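Local coordinates for protein enoyl-CoA hydratase (Mycobacterium avium, PDB 3OC7) that probably catalyses the reversible addition of water to the double bond of 2-enoyl-CoA thioesters in fatty acid metabolism, as a member of the crotonase family, at residues A[18-23]-A[55-60]; A[111-116]-A[128-133]; A[30-35]-A[65-70]. All coordinates share one frame; numbering follows the deposited sequence.

Contact 1: residues A[18-23]-A[55-60]; sequences GGPVAR and AVRVVV
Pro20 meets Arg57 twice, once through its carbonyl and once through its ring. Arg57 N gives a nearly straight hydrogen bond to Pro20 O (2.9 Å), reaching it from above the carbonyl plane, while Val58 N adds a weak bond to the same oxygen. The proline ring lies against one face of the Arg57 guanidinium, offset toward its rim, with CG 3.6 Å from NH2. A bend at chi3 (-59°) in the arginine chain turns the flat group back over the ring, whose CB and CG methylenes cover the face while the N-H groups stay available.

Beyond this entry the two chains run as neighbouring parallel strands. Ala22 is held through both its amide and its carbonyl: Ala22 N reaches Val58 O at 3.2 Å, and Val60 N reaches Ala22 O at 3.0 Å. Val21 and Val58 stand side by side on one face of the sheet, Val21 CB 3.9 Å from Val58 CG1, and Val21 CG2 also meets Val60 CG2 at 4.0 Å. Branched at CB, valine fits extended backbone and fills this face, which helix 196-208 covers through Val204, Val207 and Ile200. On the other face Ala22 CB touches Val56 CG1 at 4.1 Å; its small methyl suits the close approach of Ala50 on helix 37-52.

Farther out, Arg57 NH2 is bonded to Gly208 O, which positions the guanidinium, and Trp265 of the second subunit packs on the same arginine. Strand 21-26, helix 37-52 and strand 58-63 form a beta-alpha-beta unit, and this contact joins its two strands at their beginnings. Backbone bonds thus take up polar groups that the strands bury, the valines and Ala22 pack by their methyls, and the charges lie at the ends, Arg57 at the start and Arg23, over Val60 CG1, at the far end.

Contact 2: residues A[111-116]-A[128-133]; sequences VIAAID and GACDIA
Two hydrogen bonds of different origin hold Val111 to Asp131. Val111 N points to Asp131 OD2 at 2.9 Å, nearly straight and on the anti lone pair of that oxygen; CG of Asp131 lies anti to its own carbonyl carbon (chi1 -54°), which swings the carboxylate round to the start of strand 111-115. In return Val111 O takes a weak bond from Asp131 N and another from Ile132 N. Regular parallel pairing follows, with Ala113 N bonded to Ile132 O at 3.0 Å. An aspartate is apt here because OD2 also forms a salt bridge with Lys219, which would probably stabilise its negative charge in this buried setting.

Helix 123-129 delivers the chain to strand 132-135, the next parallel strand of the larger sheet in the crotonase spiral of beta-beta-alpha units; Cys130 and Asp131 link them.

The remaining contacts are apolar. Cys130 SG sits between Val111 CG1 and Ala113 CB, 3.9 Å from each. Small side chains let the strands pack closely here, and Ala113 CB meets Ala133 CB at 4.1 Å. On the opposite face Ile112 and Ile132 lie side by side, their CG2 methyls 4.1 Å apart, and Ile112 continues onto Ile200 of helix 196-208.

Contact 3: residues A[30-35]-A[65-70]; sequences HNRNAL and GGTFCA
Arg32 and Thr67 cross at an angle, the arginine laying its guanidinium over the threonine side chain. Thr67 CG2 comes under one face of the flat group, 3.6 Å from its plane and offset toward the rim, while the hydroxyl OG1 takes weak bonds from two nitrogens, 3.1 Å from Arg32 NE and 2.9 Å from Arg32 NH2. Threonine suits the place because methyl and hydroxyl can approach from the same side; the bonds are bent because OG1 lies out of the guanidinium plane. A bend at chi3 (70°) folds the arginine chain back so that both donors reach this one oxygen, and NH1 comes to 3.4 Å from Ala70 CB.

Asn33 approaches the same strand through its amide. Its ND2 is 3.0 Å from Thr67 O, nearly along that C=O, though the oxygen lies about 30° out of the amide plane; a second, weak bond goes to Phe68 O. The amide has further partners: OD1 accepts from Ser28 N and ND2 also gives to Thr64 O. Both Arg32 and Asn33 take left-handed helical phi/psi, which asparagine tolerates well and which probably helps aim both side chains.

A water lies between the backbones of Arg32 and Ala70, accepting from Ala70 N at 2.8 Å. Farther along the loop, Leu35 CG rests on Cys69 SG at 3.8 Å.

In crotonases the chain leaving this strand leads toward the oxyanion hole, consistent with a loop bracing it here. Loop 30-35 runs from strand 21-26 toward helix 37-52, and its partner turns a corner at Phe68 within strand 67-69. That strand, outermost within this chain in the small three-stranded parallel sheet, pairs with strand 118-120, where Val119 packs on Phe68.

Contacts 1 and 2 share the six-stranded sheet, in which strands 58-63 and 111-115 are neighbours; the centres of the two contacts are about 14 Å apart. Val59 O and Ile112 N, 2.9 Å apart, probably form a hydrogen bond between them, and Val58 CG2 packs on Ile112 CD1. Contact 3 joins a loop to the smaller sheet, its centre about 16 Å from that of contact 2 and about 24 Å from that of contact 1; Ile115 CG1 packs on Phe68 CD2, where contacts 2 and 3 touch. Along the chain contacts 1 and 3 alternate, while contact 2 follows both. Successive chain segments therefore build the larger sheet and tie it to the smaller one within one crotonase-type domain.

Contact 1: residues A[18-23]-A[55-60]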
ATOM      1  N   GLY A  18     -32.745  10.095  14.038  1.00 24.76           N
ATOM      2  CA  GLY A  18     -32.403  10.833  15.265  1.00 24.88           C
ATOM      3  C   GLY A  18     -30.996  11.417  15.287  1.00 24.60           C
ATOM      4  O   GLY A  18     -30.411  11.600  16.357  1.00 25.23           O
ATOM      5  N   GLY A  19     -30.452  11.710  14.102  1.00 24.14           N
ATOM      6  CA  GLY A  19     -29.102  12.275  13.965  1.00 22.59           C
ATOM      7  C   GLY A  19     -28.850  12.879  12.587  1.00 21.53           C
ATOM      8  O   GLY A  19     -29.727  12.819  11.727  1.00 21.41           O
ATOM      9  N   PRO A  20     -27.643  13.465  12.364  1.00 20.54           N
ATOM     10  CA  PRO A  20     -27.274  14.077  11.070  1.00 19.39           C
ATOM     11  C   PRO A  20     -26.867  13.031  10.013  1.00 18.06           C
ATOM     12  O   PRO A  20     -25.821  13.163   9.349  1.00 17.17           O
ATOM     13  CB  PRO A  20     -26.089  14.983  11.434  1.00 19.89           C
ATOM     14  CG  PRO A  20     -25.466  14.315  12.606  1.00 20.05           C
ATOM     15  CD  PRO A  20     -26.568  13.609  13.366  1.00 20.50           C
ATOM     16  N   VAL A  21     -27.742  12.041   9.839  1.00 16.85           N
ATOM     17  CA  VAL A  21     -27.479  10.825   9.064  1.00 15.87           C
ATOM     18  C   VAL A  21     -28.700  10.341   8.245  1.00 14.99           C
ATOM     19  O   VAL A  21     -29.859  10.380   8.716  1.00 15.27           O
ATOM     20  CB  VAL A  21     -26.901   9.674   9.980  1.00 15.81           C
ATOM     21  CG1 VAL A  21     -27.856   9.323  11.134  1.00 18.08           C
ATOM     22  CG2 VAL A  21     -26.522   8.429   9.172  1.00 17.83           C
ATOM     23  N   ALA A  22     -28.436   9.907   7.013  1.00 13.32           N
ATOM     24  CA  ALA A  22     -29.416   9.187   6.185  1.00 13.50           C
ATOM     25  C   ALA A  22     -29.017   7.713   6.014  1.00 13.26           C
ATOM     26  O   ALA A  22     -27.846   7.426   5.750  1.00 13.78           O
ATOM     27  CB  ALA A  22     -29.589   9.873   4.811  1.00 13.48           C
ATOM     28  N   ARG A  23     -29.969   6.788   6.174  1.00 13.11           N
ATOM     29  CA  ARG A  23     -29.747   5.337   5.985  1.00 12.94           C
ATOM     30  C   ARG A  23     -30.411   4.855   4.691  1.00 12.63           C
ATOM     31  O   ARG A  23     -31.632   5.037   4.523  1.00 13.55           O
ATOM     32  CB  ARG A  23     -30.269   4.548   7.197  1.00 13.62           C
ATOM     33  CG  ARG A  23     -30.011   3.031   7.189  1.00 17.14           C
ATOM     34  CD  ARG A  23     -30.479   2.371   8.492  1.00 23.02           C
ATOM     35  NE  ARG A  23     -29.481   2.513   9.554  1.00 26.11           N
ATOM     36  CZ  ARG A  23     -28.738   1.517  10.040  1.00 26.35           C
ATOM     37  NH1 ARG A  23     -28.893   0.277   9.590  1.00 27.95           N
ATOM     38  NH2 ARG A  23     -27.843   1.759  10.988  1.00 28.05           N
ATOM     39  N   ALA A  55     -29.229  19.105   6.566  1.00 19.13           N
ATOM     40  CA  ALA A  55     -29.101  18.449   7.880  1.00 17.81           C
ATOM     41  C   ALA A  55     -28.316  17.108   7.882  1.00 17.07           C
ATOM     42  O   ALA A  55     -27.968  16.592   8.950  1.00 17.34           O
ATOM     43  CB  ALA A  55     -30.486  18.259   8.517  1.00 18.45           C
ATOM     44  N   VAL A  56     -28.079  16.542   6.695  1.00 16.07           N
ATOM     45  CA  VAL A  56     -27.323  15.287   6.558  1.00 14.93           C
ATOM     46  C   VAL A  56     -25.819  15.556   6.388  1.00 14.60           C
ATOM     47  O   VAL A  56     -25.415  16.333   5.495  1.00 15.42           O
ATOM     48  CB  VAL A  56     -27.879  14.428   5.372  1.00 14.01           C
ATOM     49  CG1 VAL A  56     -27.056  13.127   5.188  1.00 12.46           C
ATOM     50  CG2 VAL A  56     -29.356  14.083   5.583  1.00 14.93           C
ATOM     51  N   ARG A  57     -25.002  14.924   7.249  1.00 14.42           N
ATOM     52  CA  ARG A  57     -23.522  14.992   7.152  1.00 13.85           C
ATOM     53  C   ARG A  57     -22.804  13.642   6.848  1.00 12.89           C
ATOM     54  O   ARG A  57     -21.597  13.625   6.557  1.00 13.70           O
ATOM     55  CB  ARG A  57     -22.907  15.735   8.365  1.00 13.76           C
ATOM     56  CG  ARG A  57     -23.260  17.248   8.392  1.00 15.11           C
ATOM     57  CD  ARG A  57     -22.463  18.087   9.408  1.00 15.99           C
ATOM     58  NE  ARG A  57     -22.601  17.658  10.802  1.00 16.76           N
ATOM     59  CZ  ARG A  57     -23.652  17.910  11.586  1.00 18.82           C
ATOM     60  NH1 ARG A  57     -24.700  18.584  11.120  1.00 21.28           N
ATOM     61  NH2 ARG A  57     -23.662  17.471  12.837  1.00 21.49           N
ATOM     62  N   VAL A  58     -23.558  12.533   6.857  1.00 12.76           N
ATOM     63  CA  VAL A  58     -23.021  11.193   6.603  1.00 11.97           C
ATOM     64  C   VAL A  58     -24.145  10.245   6.134  1.00 11.24           C
ATOM     65  O   VAL A  58     -25.318  10.436   6.540  1.00 11.64           O
ATOM     66  CB  VAL A  58     -22.271  10.642   7.869  1.00 12.09           C
ATOM     67  CG1 VAL A  58     -23.211  10.513   9.070  1.00 14.41           C
ATOM     68  CG2 VAL A  58     -21.560   9.302   7.596  1.00 13.02           C
ATOM     69  N   VAL A  59     -23.801   9.263   5.283  1.00 10.79           N
ATOM     70  CA  VAL A  59     -24.713   8.179   4.835  1.00 11.01           C
ATOM     71  C   VAL A  59     -24.276   6.786   5.304  1.00 10.57           C
ATOM     72  O   VAL A  59     -23.071   6.478   5.259  1.00 10.91           O
ATOM     73  CB  VAL A  59     -24.747   8.134   3.269  1.00 10.62           C
ATOM     74  CG1 VAL A  59     -25.540   6.915   2.726  1.00 12.32           C
ATOM     75  CG2 VAL A  59     -25.316   9.422   2.699  1.00 14.05           C
ATOM     76  N   VAL A  60     -25.227   5.942   5.742  1.00 10.22           N
ATOM     77  CA  VAL A  60     -24.981   4.500   5.983  1.00 10.34           C
ATOM     78  C   VAL A  60     -25.648   3.653   4.886  1.00 10.37           C
ATOM     79  O   VAL A  60     -26.853   3.828   4.621  1.00 11.54           O
ATOM     80  CB  VAL A  60     -25.484   4.046   7.394  1.00  9.85           C
ATOM     81  CG1 VAL A  60     -25.337   2.505   7.591  1.00 10.67           C
ATOM     82  CG2 VAL A  60     -24.783   4.843   8.515  1.00 10.86           C
TER

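Contact 2: residues A[111-116]-A[128-133]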
ATOM      1  N   VAL A 111     -19.545   7.998   3.022  1.00  9.43           N
ATOM      2  CA  VAL A 111     -20.457   6.826   2.911  1.00  8.56           C
ATOM      3  C   VAL A 111     -19.846   5.598   3.632  1.00  8.12           C
ATOM      4  O   VAL A 111     -18.698   5.183   3.329  1.00  9.28           O
ATOM      5  CB  VAL A 111     -20.795   6.486   1.421  1.00  8.24           C
ATOM      6  CG1 VAL A 111     -21.852   5.370   1.365  1.00  8.81           C
ATOM      7  CG2 VAL A 111     -21.276   7.713   0.646  1.00 10.02           C
ATOM      8  N   ILE A 112     -20.613   5.045   4.584  1.00  8.92           N
ATOM      9  CA  ILE A 112     -20.185   3.923   5.442  1.00  8.85           C
ATOM     10  C   ILE A 112     -21.005   2.641   5.172  1.00  9.41           C
ATOM     11  O   ILE A 112     -22.227   2.628   5.380  1.00 10.37           O
ATOM     12  CB  ILE A 112     -20.295   4.282   6.970  1.00  9.00           C
ATOM     13  CG1 ILE A 112     -19.599   5.616   7.269  1.00  9.88           C
ATOM     14  CG2 ILE A 112     -19.753   3.122   7.846  1.00  9.82           C
ATOM     15  CD1 ILE A 112     -19.792   6.074   8.719  1.00 11.82           C
ATOM     16  N   ALA A 113     -20.348   1.551   4.746  1.00  8.78           N
ATOM     17  CA  ALA A 113     -21.067   0.264   4.559  1.00  9.23           C
ATOM     18  C   ALA A 113     -21.235  -0.501   5.883  1.00  9.23           C
ATOM     19  O   ALA A 113     -20.285  -0.617   6.690  1.00  9.23           O
ATOM     20  CB  ALA A 113     -20.344  -0.619   3.516  1.00 10.14           C
ATOM     21  N   ALA A 114     -22.441  -1.035   6.083  1.00  8.81           N
ATOM     22  CA  ALA A 114     -22.773  -1.880   7.249  1.00  9.37           C
ATOM     23  C   ALA A 114     -23.140  -3.300   6.765  1.00  9.79           C
ATOM     24  O   ALA A 114     -24.273  -3.535   6.310  1.00 11.00           O
ATOM     25  CB  ALA A 114     -23.920  -1.239   8.092  1.00 10.16           C
ATOM     26  N   ILE A 115     -22.164  -4.221   6.840  1.00  9.40           N
ATOM     27  CA  ILE A 115     -22.245  -5.569   6.242  1.00  9.95           C
ATOM     28  C   ILE A 115     -22.428  -6.636   7.343  1.00  9.98           C
ATOM     29  O   ILE A 115     -21.641  -6.680   8.274  1.00  9.64           O
ATOM     30  CB  ILE A 115     -20.928  -5.897   5.429  1.00  9.55           C
ATOM     31  CG1 ILE A 115     -20.611  -4.810   4.368  1.00  9.24           C
ATOM     32  CG2 ILE A 115     -20.950  -7.311   4.825  1.00  9.77           C
ATOM     33  CD1 ILE A 115     -19.090  -4.682   4.011  1.00 11.54           C
ATOM     34  N   ASP A 116     -23.453  -7.502   7.226  1.00 10.10           N
ATOM     35  CA  ASP A 116     -23.512  -8.740   8.077  1.00 12.19           C
ATOM     36  C   ASP A 116     -24.107  -9.914   7.274  1.00 12.49           C
ATOM     37  O   ASP A 116     -25.220 -10.416   7.564  1.00 13.48           O
ATOM     38  CB  ASP A 116     -24.253  -8.508   9.419  1.00 12.37           C
ATOM     39  CG  ASP A 116     -23.899  -9.550  10.484  1.00 16.23           C
ATOM     40  OD1 ASP A 116     -22.823 -10.198  10.398  1.00 16.14           O
ATOM     41  OD2 ASP A 116     -24.718  -9.739  11.424  1.00 22.91           O
ATOM     42  N   GLY A 128     -15.866  -1.707  -2.005  1.00  8.52           N
ATOM     43  CA  GLY A 128     -14.680  -0.906  -2.375  1.00  8.81           C
ATOM     44  C   GLY A 128     -14.911   0.597  -2.533  1.00  8.53           C
ATOM     45  O   GLY A 128     -14.062   1.410  -2.108  1.00  8.81           O
ATOM     46  N   ALA A 129     -16.079   0.983  -3.069  1.00  8.97           N
ATOM     47  CA  ALA A 129     -16.405   2.414  -3.313  1.00  8.75           C
ATOM     48  C   ALA A 129     -16.669   3.217  -2.030  1.00  8.97           C
ATOM     49  O   ALA A 129     -16.411   4.431  -1.995  1.00  8.96           O
ATOM     50  CB  ALA A 129     -17.605   2.551  -4.292  1.00  9.74           C
ATOM     51  N   CYS A 130     -17.213   2.563  -0.992  1.00  8.06           N
ATOM     52  CA  CYS A 130     -17.491   3.259   0.294  1.00  8.24           C
ATOM     53  C   CYS A 130     -16.187   3.804   0.945  1.00  8.43           C
ATOM     54  O   CYS A 130     -15.115   3.191   0.834  1.00  8.54           O
ATOM     55  CB  CYS A 130     -18.289   2.349   1.246  1.00  8.07           C
ATOM     56  SG  CYS A 130     -20.016   1.995   0.706  1.00 10.16           S
ATOM     57  N   ASP A 131     -16.287   4.938   1.654  1.00  8.10           N
ATOM     58  CA  ASP A 131     -15.116   5.512   2.346  1.00  8.58           C
ATOM     59  C   ASP A 131     -14.659   4.679   3.571  1.00  8.28           C
ATOM     60  O   ASP A 131     -13.442   4.536   3.823  1.00  8.68           O
ATOM     61  CB  ASP A 131     -15.417   6.970   2.744  1.00  9.36           C
ATOM     62  CG  ASP A 131     -15.860   7.794   1.565  1.00  8.71           C
ATOM     63  OD1 ASP A 131     -14.988   8.143   0.740  1.00  8.69           O
ATOM     64  OD2 ASP A 131     -17.079   8.062   1.447  1.00  9.40           O
ATOM     65  N   ILE A 132     -15.635   4.139   4.305  1.00  8.10           N
ATOM     66  CA  ILE A 132     -15.437   3.298   5.515  1.00  8.29           C
ATOM     67  C   ILE A 132     -16.349   2.066   5.371  1.00  7.78           C
ATOM     68  O   ILE A 132     -17.446   2.189   4.806  1.00  8.72           O
ATOM     69  CB  ILE A 132     -15.776   4.097   6.825  1.00  8.26           C
ATOM     70  CG1 ILE A 132     -14.893   5.358   6.945  1.00  9.19           C
ATOM     71  CG2 ILE A 132     -15.646   3.201   8.081  1.00  9.41           C
ATOM     72  CD1 ILE A 132     -15.300   6.365   8.073  1.00 10.76           C
ATOM     73  N   ALA A 133     -15.883   0.881   5.809  1.00  7.56           N
ATOM     74  CA  ALA A 133     -16.707  -0.348   5.771  1.00  7.92           C
ATOM     75  C   ALA A 133     -16.498  -1.200   7.041  1.00  8.25           C
ATOM     76  O   ALA A 133     -15.345  -1.451   7.456  1.00  8.66           O
ATOM     77  CB  ALA A 133     -16.413  -1.176   4.513  1.00  8.94           C
TER

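Contact 3: residues A[30-35]-A[65-70]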
ATOM      1  N   HIS A  30     -36.077 -11.266  -3.019  1.00 22.75           N
ATOM      2  CA  HIS A  30     -36.347 -12.250  -4.093  1.00 23.99           C
ATOM      3  C   HIS A  30     -35.111 -12.682  -4.901  1.00 23.61           C
ATOM      4  O   HIS A  30     -35.034 -13.827  -5.360  1.00 24.51           O
ATOM      5  CB  HIS A  30     -37.500 -11.793  -5.017  1.00 24.87           C
ATOM      6  CG  HIS A  30     -37.137 -10.699  -5.981  1.00 27.30           C
ATOM      7  ND1 HIS A  30     -36.884  -9.404  -5.582  1.00 29.12           N
ATOM      8  CD2 HIS A  30     -37.024 -10.702  -7.332  1.00 29.43           C
ATOM      9  CE1 HIS A  30     -36.614  -8.660  -6.641  1.00 29.82           C
ATOM     10  NE2 HIS A  30     -36.689  -9.425  -7.715  1.00 30.80           N
ATOM     11  N   ASN A  31     -34.132 -11.789  -5.043  1.00 22.49           N
ATOM     12  CA  ASN A  31     -32.891 -12.139  -5.744  1.00 21.91           C
ATOM     13  C   ASN A  31     -31.597 -11.877  -4.945  1.00 21.30           C
ATOM     14  O   ASN A  31     -30.537 -11.631  -5.529  1.00 21.41           O
ATOM     15  CB  ASN A  31     -32.838 -11.484  -7.143  1.00 21.43           C
ATOM     16  CG  ASN A  31     -32.945  -9.964  -7.097  1.00 20.57           C
ATOM     17  OD1 ASN A  31     -33.194  -9.313  -8.126  1.00 21.34           O
ATOM     18  ND2 ASN A  31     -32.745  -9.385  -5.917  1.00 17.22           N
ATOM     19  N   ARG A  32     -31.695 -11.949  -3.615  1.00 21.12           N
ATOM     20  CA  ARG A  32     -30.541 -11.742  -2.720  1.00 21.15           C
ATOM     21  C   ARG A  32     -29.835 -10.389  -2.914  1.00 20.13           C
ATOM     22  O   ARG A  32     -28.596 -10.317  -2.919  1.00 19.99           O
ATOM     23  CB  ARG A  32     -29.529 -12.911  -2.831  1.00 21.37           C
ATOM     24  CG  ARG A  32     -30.077 -14.271  -2.384  1.00 24.27           C
ATOM     25  CD  ARG A  32     -29.134 -15.449  -2.697  1.00 27.64           C
ATOM     26  NE  ARG A  32     -27.921 -15.445  -1.871  1.00 31.77           N
ATOM     27  CZ  ARG A  32     -26.674 -15.483  -2.346  1.00 32.80           C
ATOM     28  NH1 ARG A  32     -26.454 -15.559  -3.656  1.00 34.79           N
ATOM     29  NH2 ARG A  32     -25.643 -15.474  -1.508  1.00 33.07           N
ATOM     30  N   ASN A  33     -30.625  -9.324  -3.062  1.00 19.29           N
ATOM     31  CA  ASN A  33     -30.107  -7.960  -3.251  1.00 18.62           C
ATOM     32  C   ASN A  33     -29.225  -7.791  -4.505  1.00 18.83           C
ATOM     33  O   ASN A  33     -28.200  -7.082  -4.479  1.00 18.39           O
ATOM     34  CB  ASN A  33     -29.396  -7.456  -1.973  1.00 18.57           C
ATOM     35  CG  ASN A  33     -30.338  -7.343  -0.758  1.00 16.70           C
ATOM     36  OD1 ASN A  33     -31.541  -7.093  -0.896  1.00 16.06           O
ATOM     37  ND2 ASN A  33     -29.775  -7.479   0.448  1.00 17.04           N
ATOM     38  N   ALA A  34     -29.627  -8.434  -5.602  1.00 18.63           N
ATOM     39  CA  ALA A  34     -28.893  -8.331  -6.875  1.00 18.66           C
ATOM     40  C   ALA A  34     -28.998  -6.942  -7.510  1.00 18.95           C
ATOM     41  O   ALA A  34     -29.962  -6.207  -7.278  1.00 19.17           O
ATOM     42  CB  ALA A  34     -29.367  -9.416  -7.870  1.00 19.33           C
ATOM     43  N   LEU A  35     -28.000  -6.603  -8.333  1.00 19.28           N
ATOM     44  CA  LEU A  35     -27.915  -5.284  -8.988  1.00 19.46           C
ATOM     45  C   LEU A  35     -28.777  -5.130 -10.259  1.00 18.95           C
ATOM     46  O   LEU A  35     -28.248  -4.980 -11.366  1.00 19.71           O
ATOM     47  CB  LEU A  35     -26.451  -4.932  -9.275  1.00 19.78           C
ATOM     48  CG  LEU A  35     -25.527  -4.807  -8.060  1.00 20.53           C
ATOM     49  CD1 LEU A  35     -24.105  -5.250  -8.404  1.00 23.58           C
ATOM     50  CD2 LEU A  35     -25.538  -3.396  -7.477  1.00 21.65           C
ATOM     51  N   GLY A  65     -31.811  -9.206   5.066  1.00 14.51           N
ATOM     52  CA  GLY A  65     -31.462 -10.585   4.681  1.00 14.31           C
ATOM     53  C   GLY A  65     -30.034 -11.064   4.963  1.00 14.83           C
ATOM     54  O   GLY A  65     -29.218 -10.317   5.496  1.00 15.20           O
ATOM     55  N   GLY A  66     -29.739 -12.311   4.580  1.00 14.57           N
ATOM     56  CA  GLY A  66     -28.449 -12.956   4.857  1.00 15.13           C
ATOM     57  C   GLY A  66     -27.334 -12.693   3.852  1.00 14.48           C
ATOM     58  O   GLY A  66     -26.200 -13.159   4.052  1.00 14.28           O
ATOM     59  N   THR A  67     -27.660 -11.974   2.772  1.00 13.97           N
ATOM     60  CA  THR A  67     -26.698 -11.591   1.717  1.00 13.91           C
ATOM     61  C   THR A  67     -26.685 -10.052   1.574  1.00 13.39           C
ATOM     62  O   THR A  67     -27.740  -9.413   1.373  1.00 12.88           O
ATOM     63  CB  THR A  67     -27.046 -12.294   0.350  1.00 14.07           C
ATOM     64  OG1 THR A  67     -26.894 -13.710   0.475  1.00 16.60           O
ATOM     65  CG2 THR A  67     -26.159 -11.798  -0.820  1.00 14.12           C
ATOM     66  N   PHE A  68     -25.490  -9.451   1.675  1.00 12.78           N
ATOM     67  CA  PHE A  68     -25.317  -8.002   1.399  1.00 12.73           C
ATOM     68  C   PHE A  68     -25.639  -7.692  -0.070  1.00 13.49           C
ATOM     69  O   PHE A  68     -26.530  -6.856  -0.354  1.00 13.12           O
ATOM     70  CB  PHE A  68     -23.892  -7.511   1.798  1.00 12.86           C
ATOM     71  CG  PHE A  68     -23.573  -6.072   1.365  1.00 11.74           C
ATOM     72  CD1 PHE A  68     -22.778  -5.832   0.236  1.00 13.15           C
ATOM     73  CD2 PHE A  68     -24.063  -4.968   2.077  1.00 14.52           C
ATOM     74  CE1 PHE A  68     -22.473  -4.532  -0.184  1.00 15.10           C
ATOM     75  CE2 PHE A  68     -23.751  -3.640   1.668  1.00 14.66           C
ATOM     76  CZ  PHE A  68     -22.954  -3.437   0.519  1.00 14.59           C
ATOM     77  N   CYS A  69     -24.938  -8.382  -0.981  1.00 13.44           N
ATOM     78  CA  CYS A  69     -25.117  -8.274  -2.448  1.00 14.62           C
ATOM     79  C   CYS A  69     -24.313  -9.362  -3.163  1.00 15.78           C
ATOM     80  O   CYS A  69     -23.110  -9.479  -2.958  1.00 15.70           O
ATOM     81  CB  CYS A  69     -24.686  -6.885  -2.973  1.00 13.91           C
ATOM     82  SG  CYS A  69     -24.818  -6.627  -4.794  1.00 16.40           S
ATOM     83  N   ALA A  70     -24.973 -10.134  -4.034  1.00 17.87           N
ATOM     84  CA  ALA A  70     -24.294 -11.255  -4.707  1.00 19.90           C
ATOM     85  C   ALA A  70     -23.960 -11.010  -6.180  1.00 20.85           C
ATOM     86  O   ALA A  70     -23.532 -11.937  -6.887  1.00 21.70           O
ATOM     87  CB  ALA A  70     -25.079 -12.542  -4.550  1.00 20.63           C
TER
HETATM   88  O   HOH W   1     -27.483 -10.827  -5.136  1.00 36.48           O